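Local coordinates for protein DyP2 (Amycolatopsis sp. ATCC 39116, PDB 4G2C) that is a haem-containing dye-decolourising peroxidase from a lignin-reactive bacterium, probably oxidising dyes and other substrates with hydrogen peroxide, and binds a manganese ion, at residues Leu51-Pro56 with Ser486-Arg491; Gly360-Pro365 with Phe429-Asp434. One frame throughout, in Å; residues are numbered along the deposited sequence.

Overall arrangement
The chain leaves its N-terminal region through helix 45-53, and the last part of that helix is one side of contact 1. More than 400 residues follow, carrying the haem pocket and the manganese site, before strand 474-484 leads into helix 487-491 and brings Ser486-Arg491 back to Leu51-Pro56. Contact 1 therefore closes almost the whole chain end to end. Contact 2 falls within that span: Gly360-Pro365, which runs into the start of helix 365-368, meets Phe429-Asp434, after helix 416-424, and closes a much shorter loop. The loops nest without crossing. The two contacts lie apart, their centres about 39 Å from each other.

Contact 1: Leu51-Pro56 with Ser486-Arg491; sequences LDELQP and SLAFLR
Ser486, the N-cap of the C-terminal helix 487-491, lies with its CA 3.5 Å from Glu53 O, where this helix docks against helix 45-53 by backbone and charge together. Ser486 OG accepts the capping bond from Phe489 N and is hydrogen-bonded to Asp257. The carbonyl oxygen of Glu53 takes the amide of Leu487 in a nearly straight bond, Leu487 N to Glu53 O 2.8 Å, so an amide of the first turn of helix 487-491 gets an acceptor. The Leu487 side chain points toward the other segment: Leu487 CD1 lies 3.9 Å from Asp52 O, and CD2 meets the aliphatic CG of Gln55, whose amide nitrogen is held by Pro485 O and Val117 O. At Ala488 the methyl CB lies 3.5 Å from Glu53 OE1. Leu490 adds a looser contact with the end of Gln55 and touches Ser88 of helix 77-88. The salt bridge from Arg491 is end-on and nearly coplanar, the planes 28° apart: Arg491 NH1 reaches Glu53 OE1 at 2.9 Å and Arg491 NH2 reaches Glu53 OE2 at 2.8 Å, both on the syn side. With a glutamine in place of Glu53, the guanidinium of Arg491 would probably lose its compensating charge and one of its two bonds. Arg491 folds back over Ala488, its chain bent at chi3 (-54°), with Ala488 CA over one guanidinium face, offset toward the rim.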
loop_
_atom_site.group_PDB
_atom_site.type_symbol
_atom_site.label_atom_id
_atom_site.label_comp_id
_atom_site.label_asym_id
_atom_site.label_seq_id
_atom_site.Cartn_x
_atom_site.Cartn_y
_atom_site.Cartn_z
ATOM N N LEU A 51 -18.832 5.052 11.708
ATOM C CA LEU A 51 -18.981 4.548 10.349
ATOM C C LEU A 51 -19.716 5.507 9.421
ATOM O O LEU A 51 -19.436 5.533 8.219
ATOM C CB LEU A 51 -19.720 3.207 10.355
ATOM C CG LEU A 51 -18.906 1.967 10.724
ATOM C CD1 LEU A 51 -19.812 0.734 10.787
ATOM C CD2 LEU A 51 -17.770 1.754 9.732
ATOM N N ASP A 52 -20.674 6.255 9.976
ATOM C CA ASP A 52 -21.464 7.219 9.212
ATOM C C ASP A 52 -20.625 8.434 8.882
ATOM O O ASP A 52 -20.936 9.172 7.945
ATOM C CB ASP A 52 -22.701 7.685 10.004
ATOM C CG ASP A 52 -23.777 6.622 10.091
ATOM O OD1 ASP A 52 -23.870 5.804 9.152
ATOM O OD2 ASP A 52 -24.522 6.602 11.096
ATOM N N GLU A 53 -19.570 8.652 9.658
ATOM C CA GLU A 53 -18.757 9.851 9.472
ATOM C C GLU A 53 -17.361 9.551 8.915
ATOM O O GLU A 53 -16.543 10.447 8.749
ATOM C CB GLU A 53 -18.666 10.640 10.772
ATOM C CG GLU A 53 -20.013 11.093 11.306
ATOM C CD GLU A 53 -20.626 12.234 10.491
ATOM O OE1 GLU A 53 -20.064 12.604 9.438
ATOM O OE2 GLU A 53 -21.679 12.761 10.907
ATOM N N LEU A 54 -17.105 8.288 8.610
ATOM C CA LEU A 54 -15.800 7.874 8.103
ATOM C C LEU A 54 -15.806 7.826 6.586
ATOM O O LEU A 54 -16.760 7.341 5.985
ATOM C CB LEU A 54 -15.430 6.478 8.630
ATOM C CG LEU A 54 -13.964 6.094 8.416
ATOM C CD1 LEU A 54 -13.069 6.796 9.443
ATOM C CD2 LEU A 54 -13.754 4.584 8.454
ATOM N N GLN A 55 -14.719 8.290 5.975
ATOM C CA GLN A 55 -14.526 8.102 4.539
ATOM C C GLN A 55 -14.370 6.628 4.184
ATOM O O GLN A 55 -13.874 5.843 4.993
ATOM C CB GLN A 55 -13.297 8.864 4.032
ATOM C CG GLN A 55 -13.378 10.382 4.120
ATOM C CD GLN A 55 -12.187 11.023 3.454
ATOM O OE1 GLN A 55 -11.792 10.618 2.362
ATOM N NE2 GLN A 55 -11.588 12.005 4.111
ATOM N N PRO A 56 -14.795 6.253 2.960
ATOM C CA PRO A 56 -14.522 4.947 2.348
ATOM C C PRO A 56 -13.018 4.742 2.101
ATOM O O PRO A 56 -12.217 5.685 2.204
ATOM C CB PRO A 56 -15.236 5.037 0.990
ATOM C CG PRO A 56 -16.214 6.153 1.118
ATOM C CD PRO A 56 -15.597 7.117 2.075
ATOM N N SER A 486 -12.631 13.258 8.987
ATOM C CA SER A 486 -13.985 12.746 9.046
ATOM C C SER A 486 -14.900 13.580 8.160
ATOM O O SER A 486 -14.619 14.759 7.888
ATOM C CB SER A 486 -14.486 12.784 10.485
ATOM O OG SER A 486 -14.598 14.129 10.917
ATOM N N LEU A 487 -16.005 12.975 7.726
ATOM C CA LEU A 487 -17.004 13.696 6.935
ATOM C C LEU A 487 -17.612 14.882 7.685
ATOM O O LEU A 487 -17.839 15.929 7.094
ATOM C CB LEU A 487 -18.109 12.756 6.442
ATOM C CG LEU A 487 -17.664 11.624 5.510
ATOM C CD1 LEU A 487 -18.861 10.780 5.046
ATOM C CD2 LEU A 487 -16.861 12.149 4.332
ATOM N N ALA A 488 -17.873 14.710 8.979
ATOM C CA ALA A 488 -18.416 15.781 9.807
ATOM C C ALA A 488 -17.473 16.987 9.854
ATOM O O ALA A 488 -17.920 18.131 9.879
ATOM C CB ALA A 488 -18.731 15.272 11.222
ATOM N N PHE A 489 -16.167 16.736 9.856
ATOM C CA PHE A 489 -15.225 17.846 9.792
ATOM C C PHE A 489 -15.395 18.620 8.492
ATOM O O PHE A 489 -15.465 19.850 8.492
ATOM C CB PHE A 489 -13.776 17.372 9.897
ATOM C CG PHE A 489 -12.785 18.429 9.500
ATOM C CD1 PHE A 489 -12.426 19.438 10.394
ATOM C CD2 PHE A 489 -12.238 18.440 8.223
ATOM C CE1 PHE A 489 -11.525 20.420 10.022
ATOM C CE2 PHE A 489 -11.336 19.416 7.847
ATOM C CZ PHE A 489 -10.983 20.408 8.742
ATOM N N LEU A 490 -15.442 17.888 7.384
ATOM C CA LEU A 490 -15.529 18.509 6.069
ATOM C C LEU A 490 -16.819 19.336 5.916
ATOM O O LEU A 490 -16.797 20.427 5.351
ATOM C CB LEU A 490 -15.412 17.456 4.968
ATOM C CG LEU A 490 -14.096 16.671 4.905
ATOM C CD1 LEU A 490 -14.140 15.627 3.803
ATOM C CD2 LEU A 490 -12.872 17.583 4.734
ATOM N N ARG A 491 -17.929 18.815 6.431
ATOM C CA ARG A 491 -19.202 19.535 6.401
ATOM C C ARG A 491 -19.153 20.789 7.288
ATOM O O ARG A 491 -19.793 21.797 6.985
ATOM C CB ARG A 491 -20.370 18.639 6.839
ATOM C CG ARG A 491 -20.657 17.413 5.958
ATOM C CD ARG A 491 -22.052 16.816 6.263
ATOM N NE ARG A 491 -22.226 16.502 7.684
ATOM C CZ ARG A 491 -21.765 15.393 8.261
ATOM N NH1 ARG A 491 -21.105 14.510 7.530
ATOM N NH2 ARG A 491 -21.951 15.167 9.562
#

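Contact 2: Gly360-Pro365 with Phe429-Asp434; sequences GGAEAP and FPFPPD
Gly360 hands its carbonyl oxygen to the amide of Phe431, linking two irregular loops that contain no helix or strand at this point: Phe431 N to Gly360 O is 2.9 Å and close to straight, at 168°. The segment Phe429-Asp434 is rich in proline, and the peptide before Pro430 is cis. Pro430 sets its CB over the centre of the Phe429 ring and also 3.6 Å from Gly360 O. Gly360 CA, in turn, comes within 4.0 Å of Phe429 CZ; a beta carbon at this position would sit too close to that ring. With chi1 at -171°, Phe429 swings its CG to the far side from its N, which brings the far end of the ring up to Gly360 and Ala362; the ring also stacks with Trp423, and the Phe429 side chain is about 11 Å from the bound haem. Gly361 follows with a positive phi of 88°, where a side chain would jam against the preceding carbonyl and against Phe431 CB. Gly361 O lies 3.6 Å from Phe431 CD2. Ala362 then reaches both aromatics with a single methyl: Ala362 CB is at the edge of the Phe429 ring, 4.2 Å from Phe429 CE1, and 3.8 Å from Phe431 CE2. The chemistry is thus one backbone hydrogen bond bordered by apolar contacts, with no charged pair across it, so the fit of these loops rests on the two glycines' backbone and on ring packing.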
loop_
_atom_site.group_PDB
_atom_site.type_symbol
_atom_site.label_atom_id
_atom_site.label_comp_id
_atom_site.label_asym_id
_atom_site.label_seq_id
_atom_site.Cartn_x
_atom_site.Cartn_y
_atom_site.Cartn_z
ATOM N N GLY A 360 10.539 -12.020 13.120
ATOM C CA GLY A 360 11.513 -10.939 12.980
ATOM C C GLY A 360 12.660 -11.034 13.963
ATOM O O GLY A 360 13.820 -10.764 13.623
ATOM N N GLY A 361 12.336 -11.411 15.197
ATOM C CA GLY A 361 13.350 -11.614 16.209
ATOM C C GLY A 361 13.724 -10.377 17.009
ATOM O O GLY A 361 14.462 -10.475 17.997
ATOM N N ALA A 362 13.234 -9.207 16.612
ATOM C CA ALA A 362 13.596 -7.998 17.354
ATOM C C ALA A 362 12.585 -7.639 18.466
ATOM O O ALA A 362 12.915 -6.930 19.407
ATOM C CB ALA A 362 13.842 -6.819 16.407
ATOM N N GLU A 363 11.362 -8.142 18.362
ATOM C CA GLU A 363 10.337 -7.856 19.360
ATOM C C GLU A 363 9.287 -8.980 19.345
ATOM O O GLU A 363 9.257 -9.794 18.425
ATOM C CB GLU A 363 9.708 -6.463 19.102
ATOM C CG GLU A 363 9.047 -6.317 17.733
ATOM C CD GLU A 363 8.695 -4.872 17.363
ATOM O OE1 GLU A 363 8.497 -4.604 16.158
ATOM O OE2 GLU A 363 8.595 -4.006 18.257
ATOM N N ALA A 364 8.431 -9.034 20.358
ATOM C CA ALA A 364 7.446 -10.106 20.433
ATOM C C ALA A 364 6.501 -9.996 19.259
ATOM O O ALA A 364 6.189 -8.893 18.807
ATOM C CB ALA A 364 6.676 -10.050 21.740
ATOM N N PRO A 365 6.044 -11.146 18.758
ATOM C CA PRO A 365 5.133 -11.170 17.609
ATOM C C PRO A 365 3.966 -10.197 17.761
ATOM O O PRO A 365 3.573 -9.584 16.772
ATOM C CB PRO A 365 4.647 -12.624 17.585
ATOM C CG PRO A 365 5.832 -13.402 18.115
ATOM C CD PRO A 365 6.450 -12.503 19.179
ATOM N N PHE A 429 17.873 -6.724 9.368
ATOM C CA PHE A 429 16.535 -7.242 9.661
ATOM C C PHE A 429 16.000 -8.061 8.509
ATOM O O PHE A 429 16.276 -7.749 7.354
ATOM C CB PHE A 429 15.585 -6.075 9.957
ATOM C CG PHE A 429 14.247 -6.495 10.476
ATOM C CD1 PHE A 429 14.059 -6.723 11.834
ATOM C CD2 PHE A 429 13.166 -6.660 9.607
ATOM C CE1 PHE A 429 12.826 -7.116 12.318
ATOM C CE2 PHE A 429 11.911 -7.042 10.088
ATOM C CZ PHE A 429 11.741 -7.264 11.442
ATOM N N PRO A 430 15.254 -9.134 8.819
ATOM C CA PRO A 430 15.000 -9.628 10.182
ATOM C C PRO A 430 16.190 -10.444 10.719
ATOM O O PRO A 430 17.129 -10.722 9.967
ATOM C CB PRO A 430 13.780 -10.536 9.993
ATOM C CG PRO A 430 13.970 -11.102 8.625
ATOM C CD PRO A 430 14.588 -9.972 7.803
ATOM N N PHE A 431 16.162 -10.812 11.999
ATOM C CA PHE A 431 17.334 -11.443 12.623
ATOM C C PHE A 431 17.397 -12.914 12.278
ATOM O O PHE A 431 16.520 -13.678 12.674
ATOM C CB PHE A 431 17.285 -11.295 14.139
ATOM C CG PHE A 431 17.374 -9.875 14.614
ATOM C CD1 PHE A 431 17.598 -8.846 13.719
ATOM C CD2 PHE A 431 17.260 -9.576 15.953
ATOM C CE1 PHE A 431 17.689 -7.530 14.154
ATOM C CE2 PHE A 431 17.352 -8.261 16.403
ATOM C CZ PHE A 431 17.571 -7.236 15.501
ATOM N N PRO A 432 18.419 -13.328 11.518
ATOM C CA PRO A 432 18.522 -14.777 11.287
ATOM C C PRO A 432 19.062 -15.443 12.546
ATOM O O PRO A 432 19.742 -14.777 13.331
ATOM C CB PRO A 432 19.542 -14.898 10.145
ATOM C CG PRO A 432 19.809 -13.473 9.666
ATOM C CD PRO A 432 19.435 -12.558 10.784
ATOM N N PRO A 433 18.760 -16.734 12.744
ATOM C CA PRO A 433 19.286 -17.437 13.928
ATOM C C PRO A 433 20.823 -17.398 14.031
ATOM O O PRO A 433 21.328 -17.420 15.144
ATOM C CB PRO A 433 18.781 -18.885 13.752
ATOM C CG PRO A 433 17.574 -18.766 12.851
ATOM C CD PRO A 433 17.888 -17.593 11.917
ATOM N N ASP A 434 21.544 -17.327 12.911
ATOM C CA ASP A 434 23.006 -17.258 12.966
ATOM C C ASP A 434 23.573 -15.840 13.227
ATOM O O ASP A 434 24.791 -15.642 13.274
ATOM C CB ASP A 434 23.669 -17.967 11.761
ATOM C CG ASP A 434 23.598 -17.162 10.464
ATOM O OD1 ASP A 434 23.089 -16.016 10.472
ATOM O OD2 ASP A 434 24.082 -17.683 9.424
#